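Local coordinates for protein probable zinc protease (Pseudomonas aeruginosa, PDB 4NNZ) that probably acts as a zinc-dependent metallopeptidase of the M16 family, forming one subunit of the heterodimeric protease PA0371-PA0372, at residues L33-G38 and T89-V94; L16-R21 and A190-V195; D302-G307 and G375-V380. All blocks are in the same frame, centred on the assembly; numbering follows the deposited sequence.

Contact 1 of 3, residues L33-G38 and T89-V94; sequences LWYRIG and TAYYQV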
ATOM      1  N   LEU A  33     -19.807  14.426 -15.328  1.00 35.76           N
ATOM      2  CA  LEU A  33     -18.846  13.614 -16.072  1.00 34.99           C
ATOM      3  C   LEU A  33     -18.021  12.693 -15.190  1.00 37.59           C
ATOM      4  O   LEU A  33     -17.400  13.172 -14.310  1.00 40.25           O
ATOM      5  CB  LEU A  33     -17.952  14.485 -16.909  1.00 38.28           C
ATOM      6  CG  LEU A  33     -16.975  13.825 -17.859  1.00 42.02           C
ATOM      7  CD1 LEU A  33     -17.523  12.545 -18.415  1.00 42.37           C
ATOM      8  CD2 LEU A  33     -16.655  14.741 -18.994  1.00 43.42           C
ATOM      9  N   TRP A  34     -18.000  11.381 -15.423  1.00 35.94           N
ATOM     10  CA  TRP A  34     -17.330  10.491 -14.497  1.00 33.18           C
ATOM     11  C   TRP A  34     -16.116   9.864 -15.115  1.00 34.38           C
ATOM     12  O   TRP A  34     -16.209   9.184 -16.085  1.00 31.97           O
ATOM     13  CB  TRP A  34     -18.271   9.377 -14.093  1.00 35.54           C
ATOM     14  CG  TRP A  34     -19.407   9.822 -13.305  1.00 37.85           C
ATOM     15  CD1 TRP A  34     -20.416  10.571 -13.726  1.00 37.53           C
ATOM     16  CD2 TRP A  34     -19.647   9.562 -11.936  1.00 36.00           C
ATOM     17  NE1 TRP A  34     -21.272  10.804 -12.734  1.00 37.58           N
ATOM     18  CE2 TRP A  34     -20.819  10.195 -11.609  1.00 36.66           C
ATOM     19  CE3 TRP A  34     -18.974   8.862 -10.953  1.00 34.37           C
ATOM     20  CZ2 TRP A  34     -21.342  10.146 -10.360  1.00 39.23           C
ATOM     21  CZ3 TRP A  34     -19.481   8.819  -9.731  1.00 35.83           C
ATOM     22  CH2 TRP A  34     -20.652   9.457  -9.427  1.00 38.31           C
ATOM     23  N   TYR A  35     -14.967  10.082 -14.513  1.00 35.34           N
ATOM     24  CA  TYR A  35     -13.730   9.540 -14.998  1.00 34.00           C
ATOM     25  C   TYR A  35     -13.339   8.402 -14.108  1.00 35.08           C
ATOM     26  O   TYR A  35     -13.461   8.497 -12.935  1.00 38.55           O
ATOM     27  CB  TYR A  35     -12.641  10.569 -14.920  1.00 34.45           C
ATOM     28  CG  TYR A  35     -12.688  11.675 -15.923  1.00 37.27           C
ATOM     29  CD1 TYR A  35     -12.201  11.513 -17.195  1.00 33.15           C
ATOM     30  CD2 TYR A  35     -13.174  12.903 -15.577  1.00 39.89           C
ATOM     31  CE1 TYR A  35     -12.229  12.539 -18.096  1.00 33.67           C
ATOM     32  CE2 TYR A  35     -13.201  13.931 -16.469  1.00 38.72           C
ATOM     33  CZ  TYR A  35     -12.726  13.743 -17.726  1.00 38.84           C
ATOM     34  OH  TYR A  35     -12.774  14.788 -18.578  1.00 39.73           O
ATOM     35  N   ARG A  36     -12.865   7.312 -14.666  1.00 37.42           N
ATOM     36  CA  ARG A  36     -12.460   6.195 -13.861  1.00 38.97           C
ATOM     37  C   ARG A  36     -11.031   6.297 -13.391  1.00 41.49           C
ATOM     38  O   ARG A  36     -10.186   5.548 -13.783  1.00 45.94           O
ATOM     39  CB  ARG A  36     -12.670   4.923 -14.629  1.00 39.75           C
ATOM     40  CG  ARG A  36     -14.087   4.676 -15.011  1.00 42.97           C
ATOM     41  CD  ARG A  36     -14.168   3.513 -15.949  1.00 46.64           C
ATOM     42  NE  ARG A  36     -14.845   3.880 -17.166  1.00 49.50           N
ATOM     43  CZ  ARG A  36     -14.341   3.714 -18.368  1.00 50.68           C
ATOM     44  NH1 ARG A  36     -13.151   3.190 -18.525  1.00 51.12           N
ATOM     45  NH2 ARG A  36     -15.028   4.072 -19.410  1.00 54.04           N
ATOM     46  N   ILE A  37     -10.769   7.252 -12.546  1.00 37.11           N
ATOM     47  CA  ILE A  37      -9.494   7.340 -11.951  1.00 37.48           C
ATOM     48  C   ILE A  37      -9.730   7.724 -10.506  1.00 40.05           C
ATOM     49  O   ILE A  37     -10.694   8.345 -10.196  1.00 39.60           O
ATOM     50  CB  ILE A  37      -8.594   8.286 -12.746  1.00 38.34           C
ATOM     51  CG1 ILE A  37      -7.206   8.321 -12.153  1.00 36.50           C
ATOM     52  CG2 ILE A  37      -9.215   9.640 -12.862  1.00 38.84           C
ATOM     53  CD1 ILE A  37      -6.583   6.975 -12.038  1.00 35.20           C
ATOM     54  N   GLY A  38      -8.874   7.284  -9.622  1.00 37.14           N
ATOM     55  CA  GLY A  38      -9.156   7.388  -8.231  1.00 38.30           C
ATOM     56  C   GLY A  38      -7.883   7.201  -7.496  1.00 35.48           C
ATOM     57  O   GLY A  38      -6.889   6.969  -8.108  1.00 37.07           O
ATOM     58  N   THR A  89     -13.560  10.002 -10.144  1.00 33.33           N
ATOM     59  CA  THR A  89     -13.628  11.430 -10.087  1.00 34.19           C
ATOM     60  C   THR A  89     -14.772  11.916 -10.908  1.00 35.50           C
ATOM     61  O   THR A  89     -14.840  11.626 -12.052  1.00 35.81           O
ATOM     62  CB  THR A  89     -12.402  11.998 -10.709  1.00 35.66           C
ATOM     63  OG1 THR A  89     -11.290  11.363 -10.112  1.00 37.56           O
ATOM     64  CG2 THR A  89     -12.330  13.466 -10.495  1.00 36.07           C
ATOM     65  N   ALA A  90     -15.667  12.674 -10.321  1.00 36.79           N
ATOM     66  CA  ALA A  90     -16.836  13.117 -11.036  1.00 36.34           C
ATOM     67  C   ALA A  90     -17.075  14.602 -11.042  1.00 37.34           C
ATOM     68  O   ALA A  90     -17.005  15.229 -10.049  1.00 36.61           O
ATOM     69  CB  ALA A  90     -18.048  12.397 -10.517  1.00 38.72           C
ATOM     70  N   TYR A  91     -17.410  15.149 -12.191  1.00 37.76           N
ATOM     71  CA  TYR A  91     -17.771  16.534 -12.279  1.00 37.03           C
ATOM     72  C   TYR A  91     -19.198  16.627 -12.743  1.00 39.14           C
ATOM     73  O   TYR A  91     -19.556  16.026 -13.703  1.00 40.79           O
ATOM     74  CB  TYR A  91     -16.875  17.266 -13.246  1.00 36.16           C
ATOM     75  CG  TYR A  91     -15.407  17.157 -13.002  1.00 34.47           C
ATOM     76  CD1 TYR A  91     -14.724  16.028 -13.325  1.00 35.57           C
ATOM     77  CD2 TYR A  91     -14.704  18.199 -12.490  1.00 35.08           C
ATOM     78  CE1 TYR A  91     -13.383  15.934 -13.123  1.00 34.43           C
ATOM     79  CE2 TYR A  91     -13.360  18.112 -12.285  1.00 37.11           C
ATOM     80  CZ  TYR A  91     -12.713  16.974 -12.608  1.00 36.72           C
ATOM     81  OH  TYR A  91     -11.384  16.880 -12.408  1.00 40.99           O
ATOM     82  N   TYR A  92     -20.018  17.379 -12.042  1.00 42.68           N
ATOM     83  CA  TYR A  92     -21.396  17.501 -12.414  1.00 50.80           C
ATOM     84  C   TYR A  92     -21.901  18.898 -12.283  1.00 51.06           C
ATOM     85  O   TYR A  92     -21.463  19.637 -11.453  1.00 50.81           O
ATOM     86  CB  TYR A  92     -22.249  16.620 -11.541  1.00 57.85           C
ATOM     87  CG  TYR A  92     -22.146  16.971 -10.100  1.00 65.87           C
ATOM     88  CD1 TYR A  92     -21.191  16.401  -9.315  1.00 76.07           C
ATOM     89  CD2 TYR A  92     -22.994  17.878  -9.532  1.00 73.72           C
ATOM     90  CE1 TYR A  92     -21.087  16.714  -7.988  1.00 85.45           C
ATOM     91  CE2 TYR A  92     -22.904  18.201  -8.204  1.00 81.70           C
ATOM     92  CZ  TYR A  92     -21.949  17.618  -7.432  1.00 86.01           C
ATOM     93  OH  TYR A  92     -21.832  17.929  -6.098  1.00 79.90           O
ATOM     94  N   GLN A  93     -22.872  19.228 -13.103  1.00 50.86           N
ATOM     95  CA  GLN A  93     -23.499  20.501 -13.064  1.00 52.49           C
ATOM     96  C   GLN A  93     -24.978  20.273 -13.182  1.00 48.91           C
ATOM     97  O   GLN A  93     -25.392  19.284 -13.680  1.00 46.66           O
ATOM     98  CB  GLN A  93     -22.992  21.363 -14.207  1.00 57.70           C
ATOM     99  CG  GLN A  93     -22.973  20.659 -15.541  1.00 70.60           C
ATOM    100  CD  GLN A  93     -21.739  20.953 -16.364  1.00 83.50           C
ATOM    101  OE1 GLN A  93     -21.179  20.060 -16.987  1.00 80.53           O
ATOM    102  NE2 GLN A  93     -21.323  22.198 -16.383  1.00 76.13           N
ATOM    103  N   VAL A  94     -25.770  21.192 -12.701  1.00 49.33           N
ATOM    104  CA  VAL A  94     -27.180  21.080 -12.853  1.00 49.91           C
ATOM    105  C   VAL A  94     -27.602  22.380 -13.482  1.00 50.63           C
ATOM    106  O   VAL A  94     -27.033  23.404 -13.192  1.00 46.23           O
ATOM    107  CB  VAL A  94     -27.849  20.834 -11.517  1.00 55.31           C
ATOM    108  CG1 VAL A  94     -27.226  21.678 -10.444  1.00 55.40           C
ATOM    109  CG2 VAL A  94     -29.326  21.083 -11.614  1.00 57.08           C
TER
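Ala90 CB sits over one face of the Trp34 indole, 3.6 Å from the centroid of the six-membered ring and only 12° off its normal, a CH-pi contact. It is set up by an antiparallel ladder within the mixed sheet of the first M16 domain, the strand directions being 174° apart. The opposite face of the indole receives the backbone of Gln376, from helix 367-379, while Trp34 NE1 is hydrogen-bonded to Gln32 OE1. On the other side of the sheet the rings of Tyr35 and Tyr91 meet at a slant, with Tyr35 CE2 and Tyr91 CE1 3.9 Å apart. Carbonyl oxygens lie at the edges of these two rings, Thr89 O beside Tyr35 and Leu33 O beside Tyr91. Tyr185 ties the pair together, stacking on Tyr35 and hydrogen-bonding through its hydroxyl to Tyr91 OH. Leu33 pairs with Tyr91 and Tyr35 with Thr89 as hydrogen-bonded pairs; Trp34 and Ala90 form the non-hydrogen-bonded pair between them. Tyr35 N gives a nearly straight bond to Thr89 O at 2.9 Å, and Thr89 N returns one to Tyr35 O at 3.2 Å. Tyr91 N reaches Leu33 O at 2.9 Å, but the modelled bond from Leu33 N to Tyr91 O is too short for its length to be trusted. Beyond Tyr35 the chain leaves the ladder through an inverse gamma turn centred on Arg36, closed by a weak bond from Ile37 N to Tyr35 O. Thr89 OG1, held beside its own backbone N (chi1 -51°), then lies 3.1 Å from Ile37 O, a possible bond whose proton has another acceptor within reach.

Contact 2 of 3, residues L16-R21 and A190-V195; sequences LKVIVR and ATLVVV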
ATOM      1  N   LEU A  16     -15.925   7.258 -25.533  1.00 54.08           N
ATOM      2  CA  LEU A  16     -16.724   7.877 -24.533  1.00 50.04           C
ATOM      3  C   LEU A  16     -18.023   7.173 -24.558  1.00 47.36           C
ATOM      4  O   LEU A  16     -18.539   6.926 -25.592  1.00 50.26           O
ATOM      5  CB  LEU A  16     -16.943   9.316 -24.900  1.00 50.31           C
ATOM      6  CG  LEU A  16     -17.762  10.096 -23.902  1.00 51.36           C
ATOM      7  CD1 LEU A  16     -17.139   9.975 -22.537  1.00 52.97           C
ATOM      8  CD2 LEU A  16     -17.807  11.530 -24.317  1.00 49.69           C
ATOM      9  N   LYS A  17     -18.555   6.859 -23.400  1.00 51.35           N
ATOM     10  CA  LYS A  17     -19.853   6.252 -23.256  1.00 44.93           C
ATOM     11  C   LYS A  17     -20.795   7.330 -22.836  1.00 44.10           C
ATOM     12  O   LYS A  17     -20.454   8.148 -22.036  1.00 46.21           O
ATOM     13  CB  LYS A  17     -19.807   5.180 -22.194  1.00 46.22           C
ATOM     14  CG  LYS A  17     -21.056   4.348 -22.097  1.00 53.48           C
ATOM     15  CD  LYS A  17     -20.865   3.186 -21.149  1.00 60.73           C
ATOM     16  CE  LYS A  17     -21.801   2.042 -21.463  1.00 64.20           C
ATOM     17  NZ  LYS A  17     -21.435   0.795 -20.761  1.00 66.11           N
ATOM     18  N   VAL A  18     -21.975   7.356 -23.417  1.00 41.53           N
ATOM     19  CA  VAL A  18     -22.933   8.378 -23.094  1.00 41.22           C
ATOM     20  C   VAL A  18     -24.203   7.731 -22.617  1.00 40.69           C
ATOM     21  O   VAL A  18     -24.680   6.815 -23.216  1.00 40.35           O
ATOM     22  CB  VAL A  18     -23.202   9.307 -24.287  1.00 38.95           C
ATOM     23  CG1 VAL A  18     -24.171  10.381 -23.892  1.00 39.34           C
ATOM     24  CG2 VAL A  18     -21.918   9.937 -24.779  1.00 37.03           C
ATOM     25  N   ILE A  19     -24.723   8.192 -21.501  1.00 43.14           N
ATOM     26  CA  ILE A  19     -25.972   7.676 -21.010  1.00 45.98           C
ATOM     27  C   ILE A  19     -26.959   8.787 -20.815  1.00 46.91           C
ATOM     28  O   ILE A  19     -26.643   9.789 -20.241  1.00 46.59           O
ATOM     29  CB  ILE A  19     -25.803   6.885 -19.722  1.00 45.27           C
ATOM     30  CG1 ILE A  19     -24.888   5.701 -19.959  1.00 43.37           C
ATOM     31  CG2 ILE A  19     -27.141   6.364 -19.279  1.00 48.51           C
ATOM     32  CD1 ILE A  19     -24.435   4.996 -18.720  1.00 42.57           C
ATOM     33  N   VAL A  20     -28.152   8.610 -21.345  1.00 48.92           N
ATOM     34  CA  VAL A  20     -29.171   9.642 -21.292  1.00 52.12           C
ATOM     35  C   VAL A  20     -30.498   9.165 -20.773  1.00 51.88           C
ATOM     36  O   VAL A  20     -31.040   8.223 -21.272  1.00 51.83           O
ATOM     37  CB  VAL A  20     -29.426  10.245 -22.671  1.00 49.15           C
ATOM     38  CG1 VAL A  20     -30.382  11.384 -22.559  1.00 51.27           C
ATOM     39  CG2 VAL A  20     -28.150  10.750 -23.264  1.00 52.37           C
ATOM     40  N   ARG A  21     -31.026   9.851 -19.780  1.00 53.14           N
ATOM     41  CA  ARG A  21     -32.379   9.603 -19.354  1.00 55.06           C
ATOM     42  C   ARG A  21     -33.250  10.834 -19.383  1.00 57.31           C
ATOM     43  O   ARG A  21     -32.919  11.843 -18.827  1.00 53.33           O
ATOM     44  CB  ARG A  21     -32.423   9.011 -17.977  1.00 54.14           C
ATOM     45  CG  ARG A  21     -33.817   8.580 -17.646  1.00 57.97           C
ATOM     46  CD  ARG A  21     -33.874   8.036 -16.261  1.00 61.79           C
ATOM     47  NE  ARG A  21     -33.008   6.893 -16.153  1.00 65.93           N
ATOM     48  CZ  ARG A  21     -32.895   6.164 -15.064  1.00 65.82           C
ATOM     49  NH1 ARG A  21     -33.606   6.469 -14.005  1.00 66.05           N
ATOM     50  NH2 ARG A  21     -32.075   5.142 -15.038  1.00 63.63           N
ATOM     51  N   ALA A 190     -13.995   7.569 -19.555  1.00 36.22           N
ATOM     52  CA  ALA A 190     -14.989   8.452 -19.016  1.00 37.53           C
ATOM     53  C   ALA A 190     -16.414   8.127 -19.378  1.00 37.70           C
ATOM     54  O   ALA A 190     -16.676   7.494 -20.353  1.00 42.31           O
ATOM     55  CB  ALA A 190     -14.661   9.870 -19.397  1.00 36.33           C
ATOM     56  N   THR A 191     -17.338   8.551 -18.545  1.00 37.69           N
ATOM     57  CA  THR A 191     -18.751   8.416 -18.839  1.00 39.75           C
ATOM     58  C   THR A 191     -19.484   9.721 -18.708  1.00 39.21           C
ATOM     59  O   THR A 191     -19.346  10.372 -17.744  1.00 36.76           O
ATOM     60  CB  THR A 191     -19.447   7.425 -17.927  1.00 37.16           C
ATOM     61  OG1 THR A 191     -18.763   6.198 -17.974  1.00 40.57           O
ATOM     62  CG2 THR A 191     -20.760   7.160 -18.429  1.00 41.09           C
ATOM     63  N   LEU A 192     -20.287  10.077 -19.687  1.00 38.53           N
ATOM     64  CA  LEU A 192     -21.062  11.273 -19.631  1.00 38.03           C
ATOM     65  C   LEU A 192     -22.455  10.856 -19.329  1.00 42.22           C
ATOM     66  O   LEU A 192     -22.965   9.989 -19.965  1.00 40.62           O
ATOM     67  CB  LEU A 192     -21.050  11.949 -20.969  1.00 43.49           C
ATOM     68  CG  LEU A 192     -22.032  13.093 -21.093  1.00 46.24           C
ATOM     69  CD1 LEU A 192     -21.692  14.197 -20.137  1.00 44.62           C
ATOM     70  CD2 LEU A 192     -22.056  13.607 -22.503  1.00 45.23           C
ATOM     71  N   VAL A 193     -23.062  11.453 -18.318  1.00 42.87           N
ATOM     72  CA  VAL A 193     -24.406  11.092 -17.956  1.00 43.03           C
ATOM     73  C   VAL A 193     -25.331  12.265 -17.999  1.00 42.16           C
ATOM     74  O   VAL A 193     -25.025  13.285 -17.460  1.00 42.55           O
ATOM     75  CB  VAL A 193     -24.470  10.479 -16.570  1.00 43.53           C
ATOM     76  CG1 VAL A 193     -25.865   9.986 -16.318  1.00 44.44           C
ATOM     77  CG2 VAL A 193     -23.505   9.339 -16.484  1.00 44.20           C
ATOM     78  N   VAL A 194     -26.452  12.122 -18.682  1.00 40.44           N
ATOM     79  CA  VAL A 194     -27.419  13.198 -18.774  1.00 40.52           C
ATOM     80  C   VAL A 194     -28.826  12.801 -18.405  1.00 38.60           C
ATOM     81  O   VAL A 194     -29.376  11.893 -18.975  1.00 37.94           O
ATOM     82  CB  VAL A 194     -27.436  13.795 -20.180  1.00 43.57           C
ATOM     83  CG1 VAL A 194     -28.305  15.017 -20.229  1.00 45.98           C
ATOM     84  CG2 VAL A 194     -26.040  14.155 -20.608  1.00 44.73           C
ATOM     85  N   VAL A 195     -29.418  13.490 -17.462  1.00 39.17           N
ATOM     86  CA  VAL A 195     -30.811  13.262 -17.185  1.00 44.46           C
ATOM     87  C   VAL A 195     -31.608  14.553 -17.032  1.00 49.15           C
ATOM     88  O   VAL A 195     -31.106  15.561 -16.575  1.00 44.60           O
ATOM     89  CB  VAL A 195     -31.066  12.175 -16.097  1.00 43.49           C
ATOM     90  CG1 VAL A 195     -29.808  11.516 -15.619  1.00 42.31           C
ATOM     91  CG2 VAL A 195     -31.896  12.647 -14.943  1.00 47.70           C
TER
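Extended first torsions at Val18 (chi1 -178°) and Leu192 (chi1 170°) send both side chains out alongside one another, and Val18 CG1 meets Leu192 CD2 at 4.1 Å. Leu16 likewise holds CG away from its backbone N (chi1 -179°), which swings Leu16 CD1 across to Ala190, 4.0 Å from Ala190 CB. On the same face Val20 CG2 approaches Val194 CB, and helix 200-211 packs there through Val203 and Phe211. The backbones form a parallel ladder in register from Lys17-Thr191 to Arg21-Val195. It is the parallel pairing in the mixed sheet of the first M16 domain, where strand 190-196, more than 160 residues further along the chain, is inserted between strands 17-22 and 28-35. Ile19 uses both its backbone N and its O toward strand 190-196: Ile19 N donates to Leu192 O at 2.9 Å, and Ile19 O accepts from Val194 N at 2.8 Å. Leu192 N to Lys17 O (3.0 Å) and Arg21 N to Val194 O (2.7 Å) complete the set, every donor lying nearly along the carbonyl direction. On the reverse face Ile19 and Val195 touch helix 367-379, and Lys17 stretches away from the ladder to place NZ in salt bridges with Glu9 and Glu378.

Contact 3 of 3, residues D302-G307 and G375-V380; sequences DAFNRG and GQLESV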
ATOM      1  N   ASP A 302     -20.214  -0.364   1.801  1.00 42.24           N
ATOM      2  CA  ASP A 302     -20.468  -0.016   0.418  1.00 41.31           C
ATOM      3  C   ASP A 302     -20.350  -1.235  -0.447  1.00 41.78           C
ATOM      4  O   ASP A 302     -19.312  -1.797  -0.572  1.00 44.17           O
ATOM      5  CB  ASP A 302     -19.500   1.037  -0.081  1.00 43.87           C
ATOM      6  CG  ASP A 302     -19.813   1.493  -1.479  1.00 49.27           C
ATOM      7  OD1 ASP A 302     -20.612   0.853  -2.144  1.00 47.51           O
ATOM      8  OD2 ASP A 302     -19.260   2.493  -1.931  1.00 51.35           O
ATOM      9  N   ALA A 303     -21.456  -1.625  -1.040  1.00 41.45           N
ATOM     10  CA  ALA A 303     -21.540  -2.810  -1.840  1.00 39.66           C
ATOM     11  C   ALA A 303     -21.211  -2.553  -3.276  1.00 41.88           C
ATOM     12  O   ALA A 303     -21.176  -3.459  -4.058  1.00 40.68           O
ATOM     13  CB  ALA A 303     -22.921  -3.387  -1.739  1.00 40.74           C
ATOM     14  N   PHE A 304     -20.966  -1.306  -3.621  1.00 39.46           N
ATOM     15  CA  PHE A 304     -20.757  -0.930  -5.001  1.00 40.68           C
ATOM     16  C   PHE A 304     -19.358  -0.474  -5.358  1.00 40.51           C
ATOM     17  O   PHE A 304     -19.185   0.483  -6.034  1.00 38.41           O
ATOM     18  CB  PHE A 304     -21.794   0.072  -5.458  1.00 38.99           C
ATOM     19  CG  PHE A 304     -23.173  -0.394  -5.262  1.00 42.32           C
ATOM     20  CD1 PHE A 304     -23.744  -1.232  -6.149  1.00 41.14           C
ATOM     21  CD2 PHE A 304     -23.874  -0.028  -4.164  1.00 45.60           C
ATOM     22  CE1 PHE A 304     -25.003  -1.683  -5.972  1.00 40.49           C
ATOM     23  CE2 PHE A 304     -25.131  -0.477  -3.970  1.00 44.22           C
ATOM     24  CZ  PHE A 304     -25.700  -1.307  -4.880  1.00 42.81           C
ATOM     25  N   ASN A 305     -18.371  -1.181  -4.857  1.00 42.72           N
ATOM     26  CA  ASN A 305     -16.979  -0.958  -5.204  1.00 43.01           C
ATOM     27  C   ASN A 305     -16.486  -1.613  -6.476  1.00 37.43           C
ATOM     28  O   ASN A 305     -16.976  -2.602  -6.919  1.00 34.72           O
ATOM     29  CB  ASN A 305     -16.069  -1.358  -4.053  1.00 45.50           C
ATOM     30  CG  ASN A 305     -16.048  -0.353  -2.949  1.00 44.38           C
ATOM     31  OD1 ASN A 305     -16.024   0.837  -3.180  1.00 50.61           O
ATOM     32  ND2 ASN A 305     -16.037  -0.827  -1.748  1.00 41.89           N
ATOM     33  N   ARG A 306     -15.448  -1.040  -7.011  1.00 36.79           N
ATOM     34  CA  ARG A 306     -14.746  -1.555  -8.134  1.00 35.52           C
ATOM     35  C   ARG A 306     -14.185  -2.893  -7.783  1.00 37.02           C
ATOM     36  O   ARG A 306     -14.184  -3.795  -8.563  1.00 37.00           O
ATOM     37  CB  ARG A 306     -13.583  -0.642  -8.336  1.00 35.25           C
ATOM     38  CG  ARG A 306     -13.097  -0.412  -9.717  1.00 35.70           C
ATOM     39  CD  ARG A 306     -11.955   0.554  -9.597  1.00 37.85           C
ATOM     40  NE  ARG A 306     -10.874   0.178 -10.450  1.00 43.85           N
ATOM     41  CZ  ARG A 306      -9.598   0.218 -10.139  1.00 42.31           C
ATOM     42  NH1 ARG A 306      -9.182   0.608  -8.972  1.00 40.00           N
ATOM     43  NH2 ARG A 306      -8.736  -0.153 -11.034  1.00 49.47           N
ATOM     44  N   GLY A 307     -13.643  -2.977  -6.596  1.00 34.73           N
ATOM     45  CA  GLY A 307     -13.101  -4.185  -6.064  1.00 37.72           C
ATOM     46  C   GLY A 307     -13.793  -4.563  -4.787  1.00 38.80           C
ATOM     47  O   GLY A 307     -14.947  -4.374  -4.636  1.00 38.84           O
ATOM     48  N   GLY A 375     -23.585   6.970 -12.844  1.00 50.40           N
ATOM     49  CA  GLY A 375     -22.179   7.242 -13.006  1.00 57.05           C
ATOM     50  C   GLY A 375     -21.296   6.456 -12.084  1.00 54.19           C
ATOM     51  O   GLY A 375     -20.232   6.046 -12.424  1.00 68.80           O
ATOM     52  N   GLN A 376     -21.763   6.260 -10.889  1.00 43.55           N
ATOM     53  CA  GLN A 376     -21.064   5.483  -9.923  1.00 48.31           C
ATOM     54  C   GLN A 376     -20.796   4.085 -10.432  1.00 46.89           C
ATOM     55  O   GLN A 376     -19.700   3.626 -10.425  1.00 43.98           O
ATOM     56  CB  GLN A 376     -21.941   5.385  -8.707  1.00 51.71           C
ATOM     57  CG  GLN A 376     -21.314   5.904  -7.465  1.00 54.31           C
ATOM     58  CD  GLN A 376     -21.046   4.790  -6.524  1.00 60.11           C
ATOM     59  OE1 GLN A 376     -20.493   3.773  -6.918  1.00 71.11           O
ATOM     60  NE2 GLN A 376     -21.431   4.959  -5.268  1.00 64.03           N
ATOM     61  N   LEU A 377     -21.849   3.416 -10.838  1.00 42.48           N
ATOM     62  CA  LEU A 377     -21.872   2.021 -11.143  1.00 42.44           C
ATOM     63  C   LEU A 377     -21.037   1.826 -12.362  1.00 43.56           C
ATOM     64  O   LEU A 377     -20.266   0.918 -12.441  1.00 43.59           O
ATOM     65  CB  LEU A 377     -23.281   1.580 -11.461  1.00 39.09           C
ATOM     66  CG  LEU A 377     -24.250   1.467 -10.311  1.00 40.45           C
ATOM     67  CD1 LEU A 377     -25.672   1.380 -10.792  1.00 42.56           C
ATOM     68  CD2 LEU A 377     -23.910   0.331  -9.409  1.00 37.81           C
ATOM     69  N   GLU A 378     -21.217   2.703 -13.316  1.00 41.73           N
ATOM     70  CA  GLU A 378     -20.480   2.688 -14.539  1.00 48.01           C
ATOM     71  C   GLU A 378     -18.983   2.954 -14.403  1.00 45.49           C
ATOM     72  O   GLU A 378     -18.212   2.553 -15.222  1.00 44.67           O
ATOM     73  CB  GLU A 378     -21.140   3.603 -15.552  1.00 52.86           C
ATOM     74  CG  GLU A 378     -21.219   3.034 -16.947  1.00 58.68           C
ATOM     75  CD  GLU A 378     -22.388   2.118 -17.161  1.00 59.34           C
ATOM     76  OE1 GLU A 378     -23.472   2.394 -16.669  1.00 61.40           O
ATOM     77  OE2 GLU A 378     -22.228   1.125 -17.854  1.00 68.06           O
ATOM     78  N   SER A 379     -18.592   3.662 -13.376  1.00 42.96           N
ATOM     79  CA  SER A 379     -17.204   3.922 -13.149  1.00 40.72           C
ATOM     80  C   SER A 379     -16.537   2.759 -12.464  1.00 41.50           C
ATOM     81  O   SER A 379     -15.351   2.704 -12.340  1.00 38.55           O
ATOM     82  CB  SER A 379     -17.060   5.183 -12.333  1.00 39.02           C
ATOM     83  OG  SER A 379     -18.090   6.046 -12.680  1.00 40.00           O
ATOM     84  N   VAL A 380     -17.343   1.836 -12.008  1.00 37.57           N
ATOM     85  CA  VAL A 380     -16.893   0.789 -11.167  1.00 38.97           C
ATOM     86  C   VAL A 380     -16.947  -0.563 -11.886  1.00 40.90           C
ATOM     87  O   VAL A 380     -16.706  -1.584 -11.307  1.00 38.37           O
ATOM     88  CB  VAL A 380     -17.699   0.893  -9.855  1.00 38.71           C
ATOM     89  CG1 VAL A 380     -18.405  -0.365  -9.444  1.00 37.38           C
ATOM     90  CG2 VAL A 380     -16.882   1.498  -8.755  1.00 35.01           C
TER
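Residues 302-307 run as an irregular loop past the last turn of helix 367-379, the backbones coming nearest at Arg306 and Val380, whose CA atoms are 4.4 Å apart. The loop is the connection of a beta hairpin, joining the adjacent antiparallel strands 294-301 and 309-317 of the second sheet, whereas the helix lies against the first sheet; the contact therefore bridges the two halves of the M16 chain. Val380 is its centre. Both methyl groups press on the same side of the loop backbone, Val380 CG1 lying 3.6 Å from Phe304 O and Val380 CG2 3.4 Å from Arg306 N. That amide has its polar partner elsewhere, in Asp87 OD2, so the methyl merely packs beside it; Val380 CG2 also reaches Arg306 CB at 4.0 Å. The guanidinium end of Arg306 leads off to a cation-pi contact with Tyr41. One helical turn back, Leu377 and Phe304 run side by side. With CG set beside the backbone N (chi1 -55°), the Phe304 ring brings CD1 to within 3.6 Å of Leu377 CD2, an oblique approach. Gln376, bent at chi2, turns its amide toward the loop, but Gln376 OE1 and Phe304 O are both acceptors and stand 3.6 Å apart without a bond. An Asx turn fixes the start of the loop: Phe304 N donates to Asp302 OD1 at 2.6 Å, from the anti side and 34° out of the carboxylate plane.

How the contacts relate
Contacts 1 and 2 share one sheet, their centres 11 Å apart: strands 28-35 and 190-196 are neighbours in it, with Trp34 O a probable acceptor for Thr191 N at 2.8 Å. Along the chain contact 1 is nested within the loop closed by contact 2. Contact 3 follows both in sequence, and its helical segment, 375-380, lies against the same sheet. Trp34 CE3 comes 3.4 Å from Gly375 O, while Lys17 NZ forms a salt bridge with Glu378 OE2 at 3.0 Å. The helix thus connects both strand pairings to the hairpin loop 302-307. A bound di(hydroxyethyl)ether lies about 4 Å from the Lys17 side chain.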